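Local coordinates for demethylmenaquinone Methyltransferase (Thermus thermophilus, PDB 1J3L), which carries a methyltransferase name but is a member of the RraA-like family, with a compact alpha/beta fold and three subunits in the assembly, at residues 3-8 / 146-151; 12-17 / 152-157; 29-34 / 141-146; 35-40 / 135-140; 57-62 / 85-90. All blocks are in the same frame, centred on the assembly; numbering follows the deposited sequence.

Contact 1: 3-8 / 146-151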
# COMPACT_ATOMS: atom_id res chain seq x y z
N ALA A 3 20.59 -15.01 4.13
CA ALA A 3 19.38 -15.71 4.57
C ALA A 3 18.16 -15.09 3.92
O ALA A 3 18.18 -13.92 3.53
CB ALA A 3 19.26 -15.63 6.10
N ARG A 4 17.10 -15.86 3.85
CA ARG A 4 15.91 -15.34 3.27
C ARG A 4 14.72 -15.95 3.94
O ARG A 4 14.75 -17.06 4.51
CB ARG A 4 15.77 -15.67 1.80
CG ARG A 4 16.35 -14.65 0.88
CD ARG A 4 15.88 -13.21 1.12
NE ARG A 4 15.22 -12.60 -0.04
CZ ARG A 4 15.61 -12.73 -1.31
NH1 ARG A 4 16.67 -13.46 -1.62
NH2 ARG A 4 14.92 -12.14 -2.27
N THR A 5 13.63 -15.23 3.79
CA THR A 5 12.39 -15.61 4.37
C THR A 5 11.87 -16.78 3.54
O THR A 5 11.43 -17.76 4.12
CB THR A 5 11.48 -14.34 4.38
OG1 THR A 5 10.55 -14.39 5.46
CG2 THR A 5 10.79 -14.21 3.04
N THR A 6 11.93 -16.65 2.21
CA THR A 6 11.43 -17.67 1.31
C THR A 6 12.17 -19.01 1.47
O THR A 6 11.56 -20.01 1.84
CB THR A 6 11.50 -17.16 -0.16
OG1 THR A 6 12.83 -16.72 -0.46
CG2 THR A 6 10.54 -16.01 -0.35
N ASP A 7 13.47 -19.02 1.23
CA ASP A 7 14.25 -20.26 1.36
C ASP A 7 13.94 -20.97 2.66
O ASP A 7 13.56 -22.14 2.68
CB ASP A 7 15.76 -20.00 1.31
CG ASP A 7 16.17 -19.22 0.09
OD1 ASP A 7 15.46 -19.31 -0.93
OD2 ASP A 7 17.21 -18.53 0.15
N LEU A 8 14.13 -20.25 3.76
CA LEU A 8 13.90 -20.80 5.08
C LEU A 8 12.46 -21.24 5.28
O LEU A 8 12.18 -22.10 6.12
CB LEU A 8 14.33 -19.79 6.15
CG LEU A 8 15.85 -19.61 6.14
CD1 LEU A 8 16.26 -18.60 7.19
CD2 LEU A 8 16.53 -20.94 6.41
N ASP A 146 12.36 -9.41 5.40
CA ASP A 146 12.90 -8.91 4.14
C ASP A 146 11.76 -8.51 3.21
O ASP A 146 10.60 -8.50 3.61
CB ASP A 146 13.81 -9.97 3.47
CG ASP A 146 13.07 -11.25 3.13
OD1 ASP A 146 11.93 -11.16 2.62
OD2 ASP A 146 13.63 -12.34 3.36
N GLU A 147 12.09 -8.17 1.96
CA GLU A 147 11.10 -7.76 0.97
C GLU A 147 9.96 -8.74 0.69
O GLU A 147 8.92 -8.34 0.17
CB GLU A 147 11.79 -7.44 -0.36
CG GLU A 147 12.39 -8.64 -1.07
CD GLU A 147 13.83 -8.92 -0.66
OE1 GLU A 147 14.37 -8.21 0.22
OE2 GLU A 147 14.44 -9.86 -1.22
N ASP A 148 10.14 -10.01 1.03
CA ASP A 148 9.08 -10.98 0.79
C ASP A 148 8.21 -11.21 2.02
O ASP A 148 7.29 -12.03 1.98
CB ASP A 148 9.66 -12.33 0.33
CG ASP A 148 10.39 -12.23 -1.00
OD1 ASP A 148 9.79 -11.74 -1.98
OD2 ASP A 148 11.57 -12.66 -1.06
N GLY A 149 8.51 -10.51 3.11
CA GLY A 149 7.71 -10.68 4.30
C GLY A 149 8.45 -11.06 5.57
O GLY A 149 9.66 -10.84 5.69
N LEU A 150 7.72 -11.62 6.52
CA LEU A 150 8.27 -12.01 7.81
C LEU A 150 8.13 -13.49 8.10
O LEU A 150 7.04 -14.06 7.96
CB LEU A 150 7.57 -11.25 8.94
CG LEU A 150 7.29 -9.76 8.76
CD1 LEU A 150 6.53 -9.24 9.97
CD2 LEU A 150 8.58 -9.02 8.60
N LEU A 151 9.23 -14.12 8.50
CA LEU A 151 9.21 -15.54 8.83
C LEU A 151 9.51 -15.71 10.32
O LEU A 151 10.49 -15.17 10.84
CB LEU A 151 10.26 -16.30 8.02
CG LEU A 151 10.25 -17.83 8.20
CD1 LEU A 151 8.95 -18.41 7.65
CD2 LEU A 151 11.43 -18.45 7.48

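Contact 2: 12-17 / 152-157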
# COMPACT_ATOMS: atom_id res chain seq x y z
N TYR A 12 11.65 -24.86 6.52
CA TYR A 12 10.86 -24.95 7.75
C TYR A 12 9.37 -24.76 7.54
O TYR A 12 8.84 -23.66 7.72
CB TYR A 12 11.34 -23.92 8.78
CG TYR A 12 12.76 -24.10 9.23
CD1 TYR A 12 13.82 -23.72 8.41
CD2 TYR A 12 13.05 -24.65 10.48
CE1 TYR A 12 15.14 -23.86 8.82
CE2 TYR A 12 14.37 -24.80 10.90
CZ TYR A 12 15.40 -24.41 10.07
OH TYR A 12 16.71 -24.56 10.47
N PRO A 13 8.66 -25.83 7.14
CA PRO A 13 7.22 -25.72 6.91
C PRO A 13 6.40 -25.45 8.17
O PRO A 13 5.22 -25.11 8.10
CB PRO A 13 6.87 -27.06 6.27
CG PRO A 13 8.13 -27.41 5.53
CD PRO A 13 9.19 -27.07 6.55
N GLU A 14 7.03 -25.61 9.34
CA GLU A 14 6.32 -25.38 10.60
C GLU A 14 6.37 -23.90 10.98
O GLU A 14 5.63 -23.45 11.86
CB GLU A 14 6.92 -26.23 11.73
CG GLU A 14 8.24 -25.70 12.28
CD GLU A 14 9.45 -26.22 11.53
OE1 GLU A 14 9.39 -26.37 10.29
OE2 GLU A 14 10.48 -26.48 12.21
N GLY A 15 7.25 -23.16 10.32
CA GLY A 15 7.36 -21.74 10.61
C GLY A 15 6.08 -21.00 10.24
O GLY A 15 5.31 -21.46 9.40
N GLU A 16 5.86 -19.87 10.89
CA GLU A 16 4.70 -19.03 10.62
C GLU A 16 5.20 -17.89 9.76
O GLU A 16 6.35 -17.48 9.89
CB GLU A 16 4.13 -18.49 11.93
CG GLU A 16 3.31 -19.48 12.72
CD GLU A 16 1.92 -19.65 12.15
OE1 GLU A 16 1.82 -20.05 10.98
OE2 GLU A 16 0.94 -19.37 12.88
N ALA A 17 4.35 -17.39 8.87
CA ALA A 17 4.75 -16.31 7.98
C ALA A 17 3.68 -15.22 7.84
O ALA A 17 2.48 -15.49 7.90
CB ALA A 17 5.11 -16.87 6.61
N LEU A 152 8.64 -16.44 11.01
CA LEU A 152 8.79 -16.70 12.44
C LEU A 152 9.09 -18.17 12.67
O LEU A 152 8.26 -19.03 12.38
CB LEU A 152 7.49 -16.33 13.17
CG LEU A 152 7.04 -14.88 13.21
CD1 LEU A 152 5.68 -14.81 13.89
CD2 LEU A 152 8.06 -14.02 13.96
N LEU A 153 10.27 -18.46 13.21
CA LEU A 153 10.70 -19.83 13.49
C LEU A 153 10.74 -20.06 15.00
O LEU A 153 11.13 -19.17 15.75
CB LEU A 153 12.09 -20.07 12.88
CG LEU A 153 12.18 -19.84 11.37
CD1 LEU A 153 13.62 -19.85 10.90
CD2 LEU A 153 11.39 -20.92 10.67
N PRO A 154 10.34 -21.27 15.45
CA PRO A 154 10.34 -21.60 16.89
C PRO A 154 11.68 -21.31 17.55
O PRO A 154 11.77 -21.12 18.76
CB PRO A 154 9.98 -23.08 16.89
CG PRO A 154 9.13 -23.23 15.66
CD PRO A 154 9.91 -22.42 14.65
N GLU A 155 12.73 -21.29 16.72
CA GLU A 155 14.09 -21.00 17.14
C GLU A 155 14.88 -20.75 15.85
O GLU A 155 14.41 -21.09 14.76
CB GLU A 155 14.69 -22.17 17.93
CG GLU A 155 15.05 -23.42 17.12
CD GLU A 155 15.94 -24.39 17.89
OE1 GLU A 155 15.50 -24.95 18.92
OE2 GLU A 155 17.10 -24.60 17.47
N PRO A 156 16.07 -20.14 15.95
CA PRO A 156 16.85 -19.88 14.73
C PRO A 156 17.15 -21.14 13.92
O PRO A 156 16.99 -22.25 14.42
CB PRO A 156 18.11 -19.20 15.28
CG PRO A 156 18.25 -19.80 16.65
CD PRO A 156 16.83 -19.78 17.15
N PRO A 157 17.58 -20.97 12.66
CA PRO A 157 17.90 -22.10 11.77
C PRO A 157 18.88 -23.11 12.36
O PRO A 157 19.95 -22.75 12.84
CB PRO A 157 18.47 -21.40 10.53
CG PRO A 157 17.68 -20.13 10.49
CD PRO A 157 17.70 -19.69 11.94

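Contact 3: 29-34 / 141-146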
# COMPACT_ATOMS: atom_id res chain seq x y z
N ALA A 29 16.41 -2.86 5.13
CA ALA A 29 15.28 -3.53 4.50
C ALA A 29 15.25 -4.97 5.00
O ALA A 29 14.19 -5.59 5.10
CB ALA A 29 15.43 -3.50 2.97
N ARG A 30 16.42 -5.49 5.33
CA ARG A 30 16.54 -6.86 5.82
C ARG A 30 17.18 -6.90 7.20
O ARG A 30 18.21 -6.26 7.44
CB ARG A 30 17.37 -7.70 4.84
CG ARG A 30 16.75 -7.82 3.45
CD ARG A 30 17.64 -8.59 2.50
NE ARG A 30 16.97 -8.86 1.23
CZ ARG A 30 17.58 -9.36 0.15
NH1 ARG A 30 18.87 -9.66 0.18
NH2 ARG A 30 16.89 -9.56 -0.97
N PHE A 31 16.54 -7.64 8.10
CA PHE A 31 17.01 -7.79 9.47
C PHE A 31 16.38 -9.05 10.07
O PHE A 31 15.42 -9.60 9.52
CB PHE A 31 16.63 -6.57 10.31
CG PHE A 31 15.15 -6.35 10.43
CD1 PHE A 31 14.43 -5.78 9.39
CD2 PHE A 31 14.47 -6.71 11.60
CE1 PHE A 31 13.03 -5.57 9.49
CE2 PHE A 31 13.09 -6.51 11.73
CZ PHE A 31 12.37 -5.93 10.67
N ALA A 32 16.93 -9.50 11.20
CA ALA A 32 16.43 -10.70 11.86
C ALA A 32 16.91 -10.76 13.31
O ALA A 32 17.85 -10.07 13.69
CB ALA A 32 16.91 -11.93 11.10
N GLY A 33 16.27 -11.60 14.12
CA GLY A 33 16.69 -11.71 15.50
C GLY A 33 15.72 -12.42 16.41
O GLY A 33 14.62 -12.81 16.00
N ARG A 34 16.15 -12.60 17.66
CA ARG A 34 15.32 -13.25 18.67
C ARG A 34 14.17 -12.29 18.97
O ARG A 34 14.39 -11.12 19.27
CB ARG A 34 16.15 -13.50 19.94
CG ARG A 34 15.42 -14.33 20.98
CD ARG A 34 16.25 -14.54 22.25
NE ARG A 34 15.59 -15.46 23.18
CZ ARG A 34 15.51 -16.78 23.00
NH1 ARG A 34 16.05 -17.35 21.93
NH2 ARG A 34 14.90 -17.54 23.90
N SER A 141 10.93 -16.67 19.83
CA SER A 141 11.02 -17.28 18.51
C SER A 141 12.02 -16.44 17.73
O SER A 141 12.42 -15.38 18.19
CB SER A 141 9.66 -17.27 17.81
OG SER A 141 9.10 -15.97 17.82
N PHE A 142 12.44 -16.93 16.57
CA PHE A 142 13.39 -16.20 15.73
C PHE A 142 12.62 -15.54 14.59
O PHE A 142 11.81 -16.18 13.93
CB PHE A 142 14.44 -17.15 15.16
CG PHE A 142 15.58 -16.46 14.45
CD1 PHE A 142 16.48 -15.67 15.15
CD2 PHE A 142 15.74 -16.59 13.07
CE1 PHE A 142 17.53 -15.02 14.49
CE2 PHE A 142 16.78 -15.96 12.41
CZ PHE A 142 17.68 -15.17 13.12
N LEU A 143 12.87 -14.25 14.38
CA LEU A 143 12.18 -13.55 13.31
C LEU A 143 13.13 -13.16 12.19
O LEU A 143 14.27 -12.78 12.41
CB LEU A 143 11.47 -12.31 13.85
CG LEU A 143 10.69 -11.46 12.83
CD1 LEU A 143 9.61 -10.65 13.54
CD2 LEU A 143 11.65 -10.55 12.09
N LEU A 144 12.62 -13.28 10.97
CA LEU A 144 13.36 -12.94 9.78
C LEU A 144 12.49 -11.97 9.01
O LEU A 144 11.29 -12.17 8.89
CB LEU A 144 13.62 -14.21 8.95
CG LEU A 144 14.98 -14.88 9.16
CD1 LEU A 144 14.88 -16.37 8.94
CD2 LEU A 144 15.99 -14.25 8.22
N ALA A 145 13.11 -10.92 8.48
CA ALA A 145 12.35 -9.93 7.74
C ALA A 145 13.08 -9.43 6.52
O ALA A 145 14.27 -9.08 6.58
CB ALA A 145 11.99 -8.76 8.65
N ASP A 146 12.36 -9.41 5.40
CA ASP A 146 12.90 -8.91 4.14
C ASP A 146 11.76 -8.51 3.21
O ASP A 146 10.60 -8.50 3.61
CB ASP A 146 13.81 -9.97 3.47
CG ASP A 146 13.07 -11.25 3.13
OD1 ASP A 146 11.93 -11.16 2.62
OD2 ASP A 146 13.63 -12.34 3.36

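Contact 4: 35-40 / 135-140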
# COMPACT_ATOMS: atom_id res chain seq x y z
N VAL A 35 12.95 -12.80 18.89
CA VAL A 35 11.75 -12.00 19.12
C VAL A 35 11.47 -11.65 20.58
O VAL A 35 11.63 -12.46 21.49
CB VAL A 35 10.48 -12.72 18.56
CG1 VAL A 35 9.23 -11.95 18.93
CG2 VAL A 35 10.57 -12.85 17.05
N ARG A 36 11.04 -10.41 20.76
CA ARG A 36 10.67 -9.85 22.05
C ARG A 36 9.31 -9.23 21.72
O ARG A 36 9.19 -8.49 20.75
CB ARG A 36 11.66 -8.76 22.45
CG ARG A 36 11.66 -8.44 23.92
CD ARG A 36 12.57 -9.38 24.70
NE ARG A 36 12.37 -9.20 26.13
CZ ARG A 36 12.59 -8.06 26.78
NH1 ARG A 36 13.02 -6.99 26.13
NH2 ARG A 36 12.37 -7.99 28.08
N THR A 37 8.28 -9.53 22.51
CA THR A 37 6.96 -8.99 22.21
C THR A 37 6.47 -7.93 23.18
O THR A 37 7.02 -7.75 24.27
CB THR A 37 5.90 -10.10 22.18
OG1 THR A 37 5.72 -10.64 23.50
CG2 THR A 37 6.33 -11.21 21.24
N LEU A 38 5.41 -7.26 22.77
CA LEU A 38 4.80 -6.21 23.56
C LEU A 38 3.41 -5.91 23.00
O LEU A 38 3.21 -5.85 21.79
CB LEU A 38 5.69 -4.97 23.48
CG LEU A 38 5.34 -3.72 24.28
CD1 LEU A 38 5.20 -4.07 25.75
CD2 LEU A 38 6.43 -2.69 24.06
N ARG A 39 2.46 -5.76 23.90
CA ARG A 39 1.09 -5.46 23.51
C ARG A 39 0.69 -4.16 24.18
O ARG A 39 0.80 -4.03 25.40
CB ARG A 39 0.14 -6.57 23.92
CG ARG A 39 -1.32 -6.26 23.59
CD ARG A 39 -2.25 -7.39 23.98
NE ARG A 39 -1.97 -8.61 23.23
CZ ARG A 39 -1.57 -9.75 23.78
NH1 ARG A 39 -1.40 -9.84 25.10
NH2 ARG A 39 -1.33 -10.81 23.02
N VAL A 40 0.26 -3.20 23.38
CA VAL A 40 -0.17 -1.91 23.90
C VAL A 40 -1.22 -1.36 22.95
O VAL A 40 -1.51 -1.94 21.90
CB VAL A 40 0.98 -0.88 23.97
CG1 VAL A 40 2.05 -1.36 24.90
CG2 VAL A 40 1.56 -0.62 22.56
N VAL A 135 -1.60 -14.69 12.64
CA VAL A 135 -0.40 -15.42 13.02
C VAL A 135 0.05 -15.15 14.45
O VAL A 135 0.03 -14.01 14.92
CB VAL A 135 0.76 -15.10 12.06
CG1 VAL A 135 2.02 -15.83 12.49
CG2 VAL A 135 0.39 -15.53 10.66
N GLU A 136 0.43 -16.21 15.13
CA GLU A 136 0.88 -16.13 16.51
C GLU A 136 2.36 -15.75 16.57
O GLU A 136 3.20 -16.35 15.90
CB GLU A 136 0.66 -17.49 17.21
CG GLU A 136 1.18 -17.57 18.64
CD GLU A 136 0.95 -18.94 19.28
OE1 GLU A 136 1.51 -19.95 18.78
OE2 GLU A 136 0.21 -19.02 20.29
N VAL A 137 2.68 -14.74 17.36
CA VAL A 137 4.07 -14.32 17.51
C VAL A 137 4.46 -14.59 18.95
O VAL A 137 3.84 -14.11 19.88
CB VAL A 137 4.25 -12.83 17.18
CG1 VAL A 137 5.70 -12.43 17.40
CG2 VAL A 137 3.85 -12.59 15.71
N LEU A 138 5.51 -15.39 19.12
CA LEU A 138 5.93 -15.78 20.45
C LEU A 138 7.25 -15.21 20.93
O LEU A 138 8.22 -15.11 20.18
CB LEU A 138 6.01 -17.31 20.55
CG LEU A 138 4.74 -18.15 20.35
CD1 LEU A 138 5.14 -19.61 20.30
CD2 LEU A 138 3.75 -17.91 21.48
N PRO A 139 7.29 -14.81 22.21
CA PRO A 139 8.52 -14.26 22.76
C PRO A 139 9.49 -15.44 22.70
O PRO A 139 9.13 -16.55 23.12
CB PRO A 139 8.13 -13.93 24.20
CG PRO A 139 6.64 -13.75 24.14
CD PRO A 139 6.22 -14.84 23.22
N GLY A 140 10.68 -15.23 22.17
CA GLY A 140 11.65 -16.31 22.11
C GLY A 140 11.79 -17.01 20.78
O GLY A 140 12.66 -17.86 20.62

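Contact 5: 57-62 / 85-90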
# COMPACT_ATOMS: atom_id res chain seq x y z
N GLY A 57 21.03 -8.64 18.95
CA GLY A 57 20.48 -9.80 18.26
C GLY A 57 19.00 -10.04 18.50
O GLY A 57 18.53 -11.18 18.42
N GLN A 58 18.25 -8.99 18.77
CA GLN A 58 16.82 -9.15 19.02
C GLN A 58 15.92 -8.29 18.16
O GLN A 58 16.34 -7.27 17.61
CB GLN A 58 16.51 -8.88 20.50
CG GLN A 58 17.28 -9.77 21.46
CD GLN A 58 17.27 -9.24 22.88
OE1 GLN A 58 16.25 -9.28 23.57
NE2 GLN A 58 18.41 -8.72 23.33
N VAL A 59 14.67 -8.71 18.04
CA VAL A 59 13.68 -7.98 17.28
C VAL A 59 12.46 -7.74 18.17
O VAL A 59 11.91 -8.69 18.72
CB VAL A 59 13.23 -8.78 16.04
CG1 VAL A 59 12.04 -8.11 15.39
CG2 VAL A 59 14.37 -8.88 15.06
N LEU A 60 12.06 -6.49 18.31
CA LEU A 60 10.90 -6.19 19.13
C LEU A 60 9.67 -6.12 18.22
O LEU A 60 9.65 -5.39 17.23
CB LEU A 60 11.08 -4.87 19.88
CG LEU A 60 9.94 -4.52 20.84
CD1 LEU A 60 9.98 -5.47 22.03
CD2 LEU A 60 10.06 -3.06 21.31
N PHE A 61 8.67 -6.91 18.55
CA PHE A 61 7.43 -6.95 17.79
C PHE A 61 6.39 -6.26 18.67
O PHE A 61 6.02 -6.76 19.73
CB PHE A 61 7.02 -8.40 17.52
CG PHE A 61 6.10 -8.57 16.35
CD1 PHE A 61 4.88 -7.92 16.30
CD2 PHE A 61 6.45 -9.39 15.29
CE1 PHE A 61 4.02 -8.09 15.22
CE2 PHE A 61 5.60 -9.56 14.20
CZ PHE A 61 4.39 -8.91 14.17
N VAL A 62 5.93 -5.09 18.23
CA VAL A 62 4.94 -4.33 18.98
C VAL A 62 3.56 -4.46 18.39
O VAL A 62 3.31 -4.06 17.26
CB VAL A 62 5.29 -2.83 19.02
CG1 VAL A 62 4.31 -2.10 19.90
CG2 VAL A 62 6.71 -2.64 19.50
N GLY A 85 21.43 -1.62 20.47
CA GLY A 85 21.73 -2.81 19.69
C GLY A 85 20.60 -3.59 19.04
O GLY A 85 20.84 -4.62 18.40
N TRP A 86 19.37 -3.12 19.19
CA TRP A 86 18.26 -3.83 18.58
C TRP A 86 18.50 -4.03 17.09
O TRP A 86 19.01 -3.14 16.40
CB TRP A 86 16.95 -3.05 18.81
CG TRP A 86 16.56 -3.05 20.23
CD1 TRP A 86 17.05 -2.25 21.22
CD2 TRP A 86 15.70 -3.99 20.88
NE1 TRP A 86 16.56 -2.63 22.44
CE2 TRP A 86 15.72 -3.69 22.26
CE3 TRP A 86 14.90 -5.05 20.42
CZ2 TRP A 86 14.99 -4.43 23.19
CZ3 TRP A 86 14.18 -5.78 21.35
CH2 TRP A 86 14.23 -5.46 22.73
N ALA A 87 18.14 -5.20 16.59
CA ALA A 87 18.30 -5.51 15.18
C ALA A 87 17.14 -4.90 14.40
O ALA A 87 17.29 -4.52 13.23
CB ALA A 87 18.34 -7.01 14.96
N GLY A 88 15.99 -4.79 15.05
CA GLY A 88 14.83 -4.23 14.40
C GLY A 88 13.58 -4.17 15.27
O GLY A 88 13.52 -4.77 16.34
N VAL A 89 12.59 -3.45 14.78
CA VAL A 89 11.31 -3.28 15.45
C VAL A 89 10.20 -3.48 14.43
O VAL A 89 10.26 -2.95 13.32
CB VAL A 89 11.16 -1.85 16.03
CG1 VAL A 89 9.96 -1.79 16.99
CG2 VAL A 89 12.45 -1.42 16.72
N VAL A 90 9.21 -4.28 14.79
CA VAL A 90 8.07 -4.51 13.90
C VAL A 90 6.84 -3.98 14.62
O VAL A 90 6.52 -4.42 15.72
CB VAL A 90 7.85 -5.99 13.60
CG1 VAL A 90 6.52 -6.17 12.91
CG2 VAL A 90 8.97 -6.49 12.71
O HOH W 1 22.05 -7.09 16.95

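Contact 1: 3-8 / 146-151
Asp146 OD2 is gripped from the first turn of helix 5-11: Thr5 N donates to it at 2.9 Å, nearly along the C-O axis, while the Arg4 side chain crosses the carboxylate at about a right angle. The Arg4 NE to Asp146 OD2 ion pair is long, 3.8 Å, although OD2 lies at the edge of the guanidinium and in its plane. The other carboxylate oxygen, OD1, accepts from Asp148 N at 2.7 Å, an Asx turn inside the type I beta turn Asp146-Gly149. One aspartate thus ties the start of the helix, where Arg4 is the N-cap residue, to the hairpin turn between strands 142-146 and 149-153. Bends at chi2 and chi3 carry the Arg4 guanidinium over to two more acids. Its NH2 meets Glu147 OE2 at 2.6 Å in a salt bridge that is weak as a hydrogen bond, with an N-H...O angle of 116°, and reaches Asp148 OD2 at 3.6 Å with the two planes only 17° apart. Glu147 OE2 also pairs with Arg30, and Asp148 OD1 accepts from Thr98 N of the second subunit, so the acidic turn serves both the helix and the subunit interface. Beyond the charged groups the contact turns apolar: Thr5 CG2 packs on Asp148 CB at 3.5 Å, and Leu8 CB presses on Leu151 CD2 at 3.5 Å, tighter than usual van der Waals contact.

Contact 2: 12-17 / 152-157
Glu16 and Leu152 form an antiparallel hydrogen-bonded pair, and their two backbone bonds make the firm centre of this contact. Leu152 N reaches Glu16 O at 2.8 Å with an N-H...O angle of 172°, and Glu16 N returns to Leu152 O at 2.9 Å. Next to the pair the backbones stay close: Gly15 CA lies 3.4 Å from Leu152 O. Tyr12 CB packs on Leu153 CD2 at 3.5 Å, the two side chains crossing at about a right angle. With CG of Tyr12 anti to its carbonyl carbon (chi1 -62°), the ring extends along the 152-157 segment until OH stands 3.0 Å from Pro157 CA. The hydroxyl is hydrogen-bonded to Ser158 N and to the C-terminal carboxylate of Gly164, so it also ties down the chain end. The outer side is looser. Glu14 CG and Pro154 CG, both on exposed residues, approach only to 4.3 Å, and the chi2 bend carries the Glu16 carboxylate off from Leu152. A separate link runs to the second subunit, whose Lys116 donates through NZ to the buried Gly15 O. The type I turn from Tyr12 to Gly15, closed by Gly15 N to Tyr12 O, thus delivers the chain from helix 5-11 into strand 16-18, a short strand paired antiparallel with strand 149-153 of the mixed sheet.

Contact 3: 29-34 / 141-146
Phe31 with Ala145 and Gly33 with Leu143 are the hydrogen-bonded pairs of an antiparallel ladder, and backbone bonds make up most of its polar chemistry. Each pair has two bonds; the straightest is Leu143 N to Gly33 O, 2.8 Å at 176°. The strand axes run 4.7 Å apart at 173°, so the short segments are almost exactly antiparallel. At the Arg30 end the ladder is prolonged by a CA-H...O contact, Arg30 CA to Ala145 O at 3.3 Å. Apolar contacts lie on both faces. On the Phe31 face, Ala145 CB sits over the ring in a CH-pi contact, 3.7 Å from the centroid and offset toward the rim; chi1 of 62° sets CG between the backbone N and the carbonyl carbon, turning the ring across to the neighbouring strand. On the face of Ala32 and Leu144, Ala32 CB meets Leu144 CD2 at 3.8 Å, while Phe142 CE1 comes within 3.6 Å of Gly33 CA. Charged side chains contribute mainly through carbon: Arg30 CG packs on Asp146 CB at 3.6 Å, its guanidinium being committed to Glu147. Main-chain bonds thus supply the polar link between strands 31-39 and 142-146, which leaves both faces to apolar packing: Phe31 and Leu143 face Val59 of strand 58-63, and Leu144 faces Leu8 and Leu151.

Contact 4: 35-40 / 135-140
Val35, Thr37 and Pro139 give up the most surface in this small contact, which joins strand 31-39 to the chain leaving strand 135-137. Val35 carries both its polar and its apolar part. Its carbonyl O accepts from Gly140 N at 3.0 Å and 166°. Its CG1, anti to the backbone N (chi1 174°), points toward segment 135-140 and touches Val137 CG1 at 3.9 Å and Leu138 O at 3.5 Å; the two valine side chains cross at about a right angle. Thr37, two residues along the same strand, faces the ring of Pro139. Its OG1 lies 3.3 Å from Pro139 CG, and its CG2 is 3.9 Å from the same carbon, so Pro139 CG meets both branches of Thr37. The hydroxyl is bonded to Val128 O. Gly140 has positive phi, 101°, and with Pro139 turns the chain toward strand 142-146. Within the fold, Val137 also rests on Phe61 of strand 58-63 and on Leu130 of strand 130-132, while Arg36, on the other face of strand 31-39, packs against Val50 of helix 45-51. The small hairpin 130-132/135-137 is thereby laid against one face of the mixed sheet.

Contact 5: 57-62 / 85-90
Strands 58-63 and 88-92 are the two parallel strands of a beta-alpha-beta unit, linked through helix 75-83, and this contact pairs them at the heart of the sheet. Their short axes run 4.7 Å apart at 20°, and the bonds alternate in the parallel manner: Ala87 N to Gln58 O, Leu60 N to Gly88 O, Val90 N to Leu60 O and Val62 N to Val90 O. The last two are shortest, 2.7 Å each. Gly85, which ends the preceding helix with a Schellman motif, is tied back by a water that accepts from Gly57 N and donates to Gly85 O. A chi1 of -68° keeps the indole beside the Trp86 backbone N and brings its six-membered ring to the neighbouring strand: CZ3 is 3.5 Å from Leu60 CB and 4.0 Å from Gln58 CB. The indole NE1 makes weak bonds to carbonyls of Leu51 and Glu53. On the same face as Leu60, Val62 and Val89 lie side by side, pointing the same way, and Leu60 reaches Val50 and Leu51 of helix 45-51. The opposite face carries Val59, Phe61 and Val90, where Phe61 also meets Leu130 and Val132. There Val90 CG1 stands over the centre of the Phe61 ring in a CH-pi contact, 3.7 Å from the centroid and 12° off the ring normal.

Contact 5 is the most central, about 5 Å from the chain centre, and is a buried parallel pairing; contact 3 continues the same mixed sheet with antiparallel pairing, strand 31-39 being the neighbour of 58-63. Contact 4 uses the far half of strand 31-39 and trades the ladder for one backbone bond and apolar contacts. Contacts 1 and 2 lie farther out, about 14 and 16 Å from the chain centre, share strand 149-153, and both touch the second subunit. Their chemistry differs: contact 1 is buried but rich in ion pairs, linked to contact 3 through Asp146 and the Arg30-Glu147 salt bridge, whereas contact 2 is partly exposed and chiefly main-chain and apolar.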